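Local coordinates for glycoside hydrolase family 31 (Trueperella pyogenes, PDB 5I0F), which probably hydrolyses the alpha-glucosidic linkages of cycloalternan through a covalent glycosyl-enzyme intermediate, as a family 31 glycoside hydrolase, at residues T688-Y693 / I722-R727; E696-D701 / G705-G710. All coordinates share one frame; numbering follows the deposited sequence.

Contact 1 (T688-Y693 / I722-R727); sequences TTWTTY and IIPVYR
Three oxygens, T692 OG1, the Y726 hydroxyl and the backbone carbonyl of W690, close around one water, and no direct hydrogen bond joins 688-693 to 722-727. The water lies 2.6 Å from T692 OG1, 2.8 Å from Y726 OH and 2.9 Å from W690 O. It donates to the W690 carbonyl, and it sits in the plane of the Y726 ring, at the hydroxyl edge. T692 OG1 has a further partner in N680, whose ND2 also bonds to it, so this buried hydroxyl is fixed by both water and side-chain amide.

The rest of the contact is van der Waals packing, apolar throughout between W690 and P724. T692 and Y726 run past each other in opposite directions, with CE1 of the ring 3.8 Å from T692 CG2 and at the same separation from OG1. The threonine torsion accounts for this double touch: with OG1 anti to the carbonyl carbon (chi1 -61°), CG2 is anti to the backbone N, and both branches reach the ring. P724, in the loop before strand 725-728, touches both W690 and T692. Its CB is 4.0 Å from T692 OG1, while its CG comes within 4.0 Å of W690 CD1 and nearly as close to W690 CB, the two side chains crossing at about a right angle. On the W690 indole, NE1 makes a weak hydrogen bond to N680 OD1, so N680 serves both W690 and T692.

The nearest CA pair, W690 and P724, is 7.6 Å apart, too far for backbone pairing. Strand 689-694 pairs instead with strand 712-717, whereas 725-728 lies between 677-679 and 698-701. The arrangement is that of two beta-sheets packed through side chains and a bridging water, within the beta-rich C-terminal domain of a family 31 glycoside hydrolase.

Contact 2 (E696-D701 / G705-G710); sequences EGQWED and GEVSEG
W699 and S708 exchange two backbone hydrogen bonds, S708 N to W699 O at 2.8 Å (167° at the hydrogen) and W699 N to S708 O at 3.0 Å. Farther along, D701 N donates to E706 O over 2.8 Å. Near the turn, G705 N reaches D701 O from above the carbonyl plane, at 3.1 Å. The other end is looser: the bond from G710 N to G697 O is weak, bent to 121° at the hydrogen. V707 CA adds a C-H...O contact to W699 O, 3.3 Å away.

These pairings define an antiparallel beta hairpin, with strands 698-701 and 707-709 at 148° between their N-to-C directions. W699 and S708 form its hydrogen-bonded pair; Q698-E709 and E700-V707 are the non-hydrogen-bonded pairs on the opposite face. There the bent Q698 chain lays NE2 3.6 Å from E709 CG, the two side chains pointing the same way and their amide and carboxylate planes strongly inclined. On the W699 face, CD1 at the indole edge meets G710 CA at 4.1 Å.

The second shell fixes the groups at both ends. W699 NE1 is hydrogen-bonded to P695 O. D701 OD1 accepts from the backbone N of W703 and of S704 inside the turn, while OD2 forms a salt bridge with R716. A water donates to both D701 OD2 and E706 OE1, bridging carboxylates that do not touch; this and the R716 salt bridge would probably ease the repulsion between them.

Overall arrangement
Both contacts lie within the family 31 C-terminal domain, their centres 12 Å apart and some 31 and 38 Å from the centre of the chain. Contact 2 is nested along the sequence inside the loop that contact 1 closes: strand 689-694 comes first, then the hairpin, then strand 712-717 and finally 725-728. The two contacts meet where 725-728 neighbours 698-701 in a six-stranded antiparallel sheet, with the hairpin's 707-709 as an outermost strand. The W699 ring packs on the backbone of Y726 and R727. Contact 1 thus joins this sheet to the two-stranded one, while contact 2 builds its margin, both outside the catalytic barrel.

Contact 1 (T688-Y693 / I722-R727)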
loop_
_atom_site.group_PDB
_atom_site.type_symbol
_atom_site.label_atom_id
_atom_site.label_comp_id
_atom_site.label_asym_id
_atom_site.label_seq_id
_atom_site.Cartn_x
_atom_site.Cartn_y
_atom_site.Cartn_z
ATOM N N THR A 688 12.373 29.932 9.769
ATOM C CA THR A 688 13.031 30.966 8.944
ATOM C C THR A 688 14.454 30.574 8.534
ATOM O O THR A 688 14.993 31.148 7.588
ATOM C CB THR A 688 13.114 32.303 9.688
ATOM O OG1 THR A 688 13.826 32.100 10.913
ATOM C CG2 THR A 688 11.714 32.830 9.997
ATOM N N THR A 689 15.073 29.635 9.266
ATOM C CA THR A 689 16.326 29.007 8.834
ATOM C C THR A 689 16.191 27.488 8.931
ATOM O O THR A 689 15.285 26.984 9.586
ATOM C CB THR A 689 17.564 29.486 9.641
ATOM O OG1 THR A 689 17.553 28.899 10.941
ATOM C CG2 THR A 689 17.607 31.009 9.779
ATOM N N TRP A 690 17.097 26.773 8.275
ATOM C CA TRP A 690 17.070 25.313 8.250
ATOM C C TRP A 690 18.497 24.810 8.121
ATOM O O TRP A 690 19.284 25.358 7.347
ATOM C CB TRP A 690 16.234 24.814 7.059
ATOM C CG TRP A 690 15.632 23.409 7.212
ATOM C CD1 TRP A 690 15.947 22.302 6.484
ATOM C CD2 TRP A 690 14.630 23.004 8.137
ATOM N NE1 TRP A 690 15.187 21.233 6.879
ATOM C CE2 TRP A 690 14.375 21.634 7.904
ATOM C CE3 TRP A 690 13.904 23.666 9.134
ATOM C CZ2 TRP A 690 13.428 20.910 8.638
ATOM C CZ3 TRP A 690 12.951 22.948 9.868
ATOM C CH2 TRP A 690 12.727 21.580 9.617
ATOM N N THR A 691 18.808 23.753 8.862
ATOM C CA THR A 691 20.139 23.198 8.909
ATOM C C THR A 691 20.230 21.859 8.179
ATOM O O THR A 691 19.383 20.996 8.360
ATOM C CB THR A 691 20.589 23.095 10.379
ATOM O OG1 THR A 691 20.708 24.433 10.906
ATOM C CG2 THR A 691 21.915 22.403 10.486
ATOM N N THR A 692 21.280 21.703 7.378
ATOM C CA THR A 692 21.534 20.504 6.597
ATOM C C THR A 692 22.928 19.957 6.929
ATOM O O THR A 692 23.885 20.728 7.024
ATOM C CB THR A 692 21.426 20.890 5.102
ATOM O OG1 THR A 692 20.102 21.365 4.858
ATOM C CG2 THR A 692 21.705 19.730 4.180
ATOM N N TYR A 693 23.041 18.638 7.123
ATOM C CA TYR A 693 24.363 18.007 7.193
ATOM C C TYR A 693 24.881 17.749 5.785
ATOM O O TYR A 693 24.217 17.067 4.983
ATOM C CB TYR A 693 24.380 16.701 8.025
ATOM C CG TYR A 693 25.768 16.080 8.029
ATOM C CD1 TYR A 693 26.820 16.680 8.737
ATOM C CD2 TYR A 693 26.056 14.947 7.261
ATOM C CE1 TYR A 693 28.108 16.154 8.698
ATOM C CE2 TYR A 693 27.325 14.401 7.234
ATOM C CZ TYR A 693 28.352 15.010 7.947
ATOM O OH TYR A 693 29.606 14.481 7.890
ATOM N N ILE A 722 12.490 29.173 -1.212
ATOM C CA ILE A 722 13.674 28.303 -1.043
ATOM C C ILE A 722 13.276 26.969 -0.401
ATOM O O ILE A 722 12.523 26.951 0.556
ATOM C CB ILE A 722 14.706 28.964 -0.090
ATOM C CG1 ILE A 722 15.112 30.359 -0.608
ATOM C CG2 ILE A 722 15.922 28.077 0.168
ATOM C CD1 ILE A 722 15.893 30.355 -1.900
ATOM N N ILE A 723 13.821 25.880 -0.933
ATOM C CA ILE A 723 13.958 24.616 -0.215
ATOM C C ILE A 723 15.463 24.304 -0.273
ATOM O O ILE A 723 16.041 24.386 -1.343
ATOM C CB ILE A 723 13.102 23.459 -0.795
ATOM C CG1 ILE A 723 13.465 22.131 -0.097
ATOM C CG2 ILE A 723 13.217 23.337 -2.312
ATOM C CD1 ILE A 723 12.662 20.928 -0.564
ATOM N N PRO A 724 16.094 23.960 0.875
ATOM C CA PRO A 724 17.528 23.712 0.841
ATOM C C PRO A 724 17.916 22.553 -0.085
ATOM O O PRO A 724 17.429 21.419 0.065
ATOM C CB PRO A 724 17.878 23.420 2.304
ATOM C CG PRO A 724 16.827 24.128 3.083
ATOM C CD PRO A 724 15.584 23.995 2.255
ATOM N N VAL A 725 18.752 22.874 -1.060
ATOM C CA VAL A 725 19.184 21.949 -2.081
ATOM C C VAL A 725 20.630 22.290 -2.366
ATOM O O VAL A 725 20.937 23.462 -2.635
ATOM C CB VAL A 725 18.362 22.077 -3.390
ATOM C CG1 VAL A 725 18.990 21.246 -4.514
ATOM C CG2 VAL A 725 16.909 21.645 -3.168
ATOM N N TYR A 726 21.497 21.280 -2.313
ATOM C CA TYR A 726 22.934 21.461 -2.539
ATOM C C TYR A 726 23.387 20.542 -3.664
ATOM O O TYR A 726 22.992 19.382 -3.701
ATOM C CB TYR A 726 23.701 21.167 -1.250
ATOM C CG TYR A 726 23.305 22.102 -0.124
ATOM C CD1 TYR A 726 22.224 21.813 0.684
ATOM C CD2 TYR A 726 24.001 23.305 0.103
ATOM C CE1 TYR A 726 21.845 22.659 1.720
ATOM C CE2 TYR A 726 23.634 24.172 1.136
ATOM C CZ TYR A 726 22.560 23.846 1.946
ATOM O OH TYR A 726 22.144 24.669 2.971
ATOM N N ARG A 727 24.171 21.080 -4.600
ATOM C CA ARG A 727 24.677 20.319 -5.734
ATOM C C ARG A 727 26.153 20.023 -5.543
ATOM O O ARG A 727 26.917 20.929 -5.193
ATOM C CB ARG A 727 24.500 21.107 -7.037
ATOM C CG ARG A 727 24.973 20.373 -8.301
ATOM C CD ARG A 727 25.186 21.331 -9.475
ATOM N NE ARG A 727 23.949 22.023 -9.766
ATOM C CZ ARG A 727 23.779 23.333 -9.960
ATOM N NH1 ARG A 727 24.789 24.216 -9.958
ATOM N NH2 ARG A 727 22.535 23.769 -10.187
HETATM O O HOH W 1 20.178 24.002 4.906
#

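Contact 2 (E696-D701 / G705-G710)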
loop_
_atom_site.group_PDB
_atom_site.type_symbol
_atom_site.label_atom_id
_atom_site.label_comp_id
_atom_site.label_asym_id
_atom_site.label_seq_id
_atom_site.Cartn_x
_atom_site.Cartn_y
_atom_site.Cartn_z
ATOM N N GLU A 696 31.299 14.763 3.098
ATOM C CA GLU A 696 32.592 15.231 2.571
ATOM C C GLU A 696 32.503 15.567 1.080
ATOM O O GLU A 696 31.744 14.938 0.342
ATOM C CB GLU A 696 33.697 14.182 2.781
ATOM C CG GLU A 696 34.060 13.881 4.235
ATOM C CD GLU A 696 34.922 14.949 4.898
ATOM O OE1 GLU A 696 35.949 15.392 4.310
ATOM O OE2 GLU A 696 34.579 15.336 6.039
ATOM N N GLY A 697 33.281 16.567 0.668
ATOM C CA GLY A 697 33.274 17.095 -0.694
ATOM C C GLY A 697 32.807 18.532 -0.674
ATOM O O GLY A 697 32.403 19.036 0.372
ATOM N N GLN A 698 32.848 19.189 -1.829
ATOM C CA GLN A 698 32.343 20.563 -1.961
ATOM C C GLN A 698 30.914 20.576 -2.520
ATOM O O GLN A 698 30.555 19.768 -3.376
ATOM C CB GLN A 698 33.271 21.424 -2.833
ATOM C CG GLN A 698 34.366 22.127 -2.051
ATOM C CD GLN A 698 35.136 21.168 -1.175
ATOM O OE1 GLN A 698 35.500 20.077 -1.630
ATOM N NE2 GLN A 698 35.378 21.546 0.092
ATOM N N TRP A 699 30.130 21.531 -2.035
ATOM C CA TRP A 699 28.705 21.625 -2.335
ATOM C C TRP A 699 28.355 23.054 -2.714
ATOM O O TRP A 699 28.873 23.996 -2.114
ATOM C CB TRP A 699 27.893 21.168 -1.115
ATOM C CG TRP A 699 28.083 19.720 -0.803
ATOM C CD1 TRP A 699 29.008 19.178 0.041
ATOM C CD2 TRP A 699 27.328 18.624 -1.327
ATOM N NE1 TRP A 699 28.882 17.808 0.066
ATOM C CE2 TRP A 699 27.865 17.440 -0.767
ATOM C CE3 TRP A 699 26.263 18.523 -2.227
ATOM C CZ2 TRP A 699 27.352 16.166 -1.054
ATOM C CZ3 TRP A 699 25.759 17.258 -2.526
ATOM C CH2 TRP A 699 26.305 16.095 -1.937
ATOM N N GLU A 700 27.497 23.195 -3.727
ATOM C CA GLU A 700 27.048 24.481 -4.250
ATOM C C GLU A 700 25.559 24.665 -3.903
ATOM O O GLU A 700 24.767 23.754 -4.140
ATOM C CB GLU A 700 27.262 24.507 -5.783
ATOM C CG GLU A 700 26.764 25.773 -6.496
ATOM C CD GLU A 700 27.231 25.925 -7.962
ATOM O OE1 GLU A 700 28.049 25.106 -8.463
ATOM O OE2 GLU A 700 26.773 26.899 -8.623
ATOM N N ASP A 701 25.195 25.826 -3.349
ATOM C CA ASP A 701 23.791 26.182 -3.110
ATOM C C ASP A 701 23.074 26.275 -4.445
ATOM O O ASP A 701 23.543 26.946 -5.368
ATOM C CB ASP A 701 23.654 27.498 -2.353
ATOM C CG ASP A 701 22.232 27.742 -1.846
ATOM O OD1 ASP A 701 21.397 28.291 -2.592
ATOM O OD2 ASP A 701 21.951 27.397 -0.681
ATOM N N GLY A 705 24.348 29.885 -5.647
ATOM C CA GLY A 705 25.706 29.552 -6.073
ATOM C C GLY A 705 26.770 29.473 -4.975
ATOM O O GLY A 705 27.897 29.087 -5.257
ATOM N N GLU A 706 26.410 29.785 -3.727
ATOM C CA GLU A 706 27.357 29.807 -2.611
ATOM C C GLU A 706 27.964 28.422 -2.353
ATOM O O GLU A 706 27.245 27.413 -2.264
ATOM C CB GLU A 706 26.650 30.284 -1.336
ATOM C CG GLU A 706 27.583 30.723 -0.212
ATOM C CD GLU A 706 26.944 30.675 1.167
ATOM O OE1 GLU A 706 25.741 30.332 1.310
ATOM O OE2 GLU A 706 27.668 30.966 2.134
ATOM N N VAL A 707 29.287 28.381 -2.225
ATOM C CA VAL A 707 30.009 27.124 -2.042
ATOM C C VAL A 707 30.242 26.849 -0.553
ATOM O O VAL A 707 30.606 27.752 0.198
ATOM C CB VAL A 707 31.347 27.123 -2.812
ATOM C CG1 VAL A 707 32.118 25.825 -2.568
ATOM C CG2 VAL A 707 31.089 27.314 -4.294
ATOM N N SER A 708 30.037 25.599 -0.141
ATOM C CA SER A 708 30.262 25.170 1.243
ATOM C C SER A 708 31.182 23.953 1.264
ATOM O O SER A 708 31.062 23.063 0.416
ATOM C CB SER A 708 28.940 24.788 1.916
ATOM O OG SER A 708 28.036 25.872 1.993
ATOM N N GLU A 709 32.065 23.897 2.257
ATOM C CA GLU A 709 32.877 22.714 2.519
ATOM C C GLU A 709 32.038 21.630 3.205
ATOM O O GLU A 709 31.294 21.907 4.137
ATOM C CB GLU A 709 34.079 23.068 3.409
ATOM C CG GLU A 709 35.026 21.909 3.702
ATOM C CD GLU A 709 36.253 22.361 4.472
ATOM O OE1 GLU A 709 36.126 22.610 5.690
ATOM O OE2 GLU A 709 37.339 22.486 3.862
ATOM N N GLY A 710 32.215 20.391 2.762
ATOM C CA GLY A 710 31.490 19.249 3.306
ATOM C C GLY A 710 32.100 18.752 4.598
ATOM O O GLY A 710 33.192 19.191 5.003
HETATM O O HOH W 2 28.854 29.304 -8.097
HETATM O O HOH W 3 23.950 27.925 1.081
#